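Local structure of transmembrane oligosaccharyl transferase, putative (Archaeoglobus fulgidus, 3VGP) at residues E123-N126 / F127-T131. The protein is a putative membrane-bound oligosaccharyl transferase of the AglB type, represented here by its C-terminal globular domain. The protein carries 1 engineered substitution. Sequence-based numbering, arbitrary orientation.
Sequences EILN and FFNHT
His130, near the C-terminal end of helix 121-129, gives its ring nitrogen to the backbone of Asn126: ND1 lies 2.8 Å from Asn126 O with an N-H...O angle of 165°. That oxygen lies close to the imidazole plane, at the ring edge. The side chain thus takes the i to i+4 place that a backbone N-H would fill, since His130 N instead bonds Phe127 O. The bond also indicates that ND1 carries a proton. With chi1 at -175°, the Asn126 amide swings to the side of its own carbonyl carbon, leaving OD1 3.3 Å from His130 CE1, with amide and ring planes 77° apart.

Further out, the side-chain ends are joined more loosely, through a water between Asn126 OD1 (2.9 Å) and Asn129 ND2 (3.0 Å), while Leu125 CD1 lies 3.8 Å from Asn129 ND2. Packing is closer on the inner flank, where Phe128 is buried. Separately, Phe128 O accepts from both Thr131 N and Thr131 OG1, the latter at 2.8 Å; OG1 also caps Tyr134 N, starting helix 132-138. The Phe128 ring reaches Leu133 and Met138 of that helix and meets Phe105 of helix 105-111 edge-to-face, and Ile124 and Phe127 lie with it against Phe105.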
# COMPACT_ATOMS: atom_id res chain seq x y z
N GLU A 123 -14.94 0.46 17.20
CA GLU A 123 -14.87 1.68 16.40
C GLU A 123 -13.77 1.58 15.34
O GLU A 123 -13.93 2.07 14.22
CB GLU A 123 -14.61 2.89 17.30
CG GLU A 123 -15.71 3.13 18.34
CD GLU A 123 -15.38 4.26 19.30
OE1 GLU A 123 -14.26 4.25 19.86
OE2 GLU A 123 -16.23 5.14 19.52
N ILE A 124 -12.66 0.93 15.69
CA ILE A 124 -11.55 0.77 14.75
C ILE A 124 -11.98 -0.15 13.61
O ILE A 124 -11.64 0.08 12.45
CB ILE A 124 -10.31 0.15 15.43
CG1 ILE A 124 -9.81 1.08 16.54
CG2 ILE A 124 -9.21 -0.08 14.41
CD1 ILE A 124 -8.75 0.46 17.42
N LEU A 125 -12.73 -1.20 13.94
CA LEU A 125 -13.21 -2.13 12.93
C LEU A 125 -14.17 -1.42 11.99
O LEU A 125 -14.10 -1.57 10.77
CB LEU A 125 -13.90 -3.32 13.59
CG LEU A 125 -14.56 -4.31 12.62
CD1 LEU A 125 -13.55 -4.77 11.57
CD2 LEU A 125 -15.12 -5.51 13.39
N ASN A 126 -15.08 -0.63 12.56
CA ASN A 126 -16.05 0.10 11.76
C ASN A 126 -15.33 1.10 10.85
O ASN A 126 -15.70 1.26 9.68
CB ASN A 126 -17.04 0.82 12.68
CG ASN A 126 -18.15 1.49 11.90
OD1 ASN A 126 -18.84 0.85 11.10
ND2 ASN A 126 -18.34 2.78 12.13
N PHE A 127 -14.31 1.76 11.38
CA PHE A 127 -13.55 2.73 10.59
C PHE A 127 -12.93 1.97 9.42
O PHE A 127 -13.08 2.36 8.26
CB PHE A 127 -12.43 3.35 11.43
CG PHE A 127 -11.66 4.43 10.71
CD1 PHE A 127 -12.11 5.75 10.74
CD2 PHE A 127 -10.51 4.13 10.00
CE1 PHE A 127 -11.41 6.75 10.06
CE2 PHE A 127 -9.81 5.12 9.31
CZ PHE A 127 -10.26 6.44 9.35
N PHE A 128 -12.23 0.89 9.74
CA PHE A 128 -11.58 0.07 8.72
C PHE A 128 -12.53 -0.35 7.60
O PHE A 128 -12.20 -0.26 6.42
CB PHE A 128 -10.97 -1.19 9.35
CG PHE A 128 -10.40 -2.14 8.35
CD1 PHE A 128 -9.16 -1.89 7.76
CD2 PHE A 128 -11.12 -3.25 7.93
CE1 PHE A 128 -8.66 -2.72 6.77
CE2 PHE A 128 -10.63 -4.09 6.94
CZ PHE A 128 -9.40 -3.82 6.35
N ASN A 129 -13.72 -0.81 7.96
CA ASN A 129 -14.68 -1.27 6.95
C ASN A 129 -15.15 -0.21 5.95
O ASN A 129 -15.72 -0.56 4.92
CB ASN A 129 -15.89 -1.91 7.62
CG ASN A 129 -15.54 -3.19 8.36
OD1 ASN A 129 -14.57 -3.88 8.02
ND2 ASN A 129 -16.34 -3.54 9.36
N HIS A 130 -14.92 1.06 6.24
CA HIS A 130 -15.34 2.11 5.31
C HIS A 130 -14.18 2.70 4.52
O HIS A 130 -14.35 3.66 3.78
CB HIS A 130 -16.06 3.24 6.05
CG HIS A 130 -17.39 2.85 6.61
ND1 HIS A 130 -17.53 2.11 7.76
CD2 HIS A 130 -18.65 3.10 6.16
CE1 HIS A 130 -18.81 1.92 8.00
NE2 HIS A 130 -19.51 2.51 7.05
N THR A 131 -12.99 2.10 4.65
CA THR A 131 -11.81 2.61 3.96
C THR A 131 -11.61 2.01 2.58
O THR A 131 -12.22 1.00 2.23
CB THR A 131 -10.52 2.33 4.74
OG1 THR A 131 -10.31 0.91 4.80
CG2 THR A 131 -10.61 2.88 6.16
O HOH W 1 -18.68 -1.78 10.00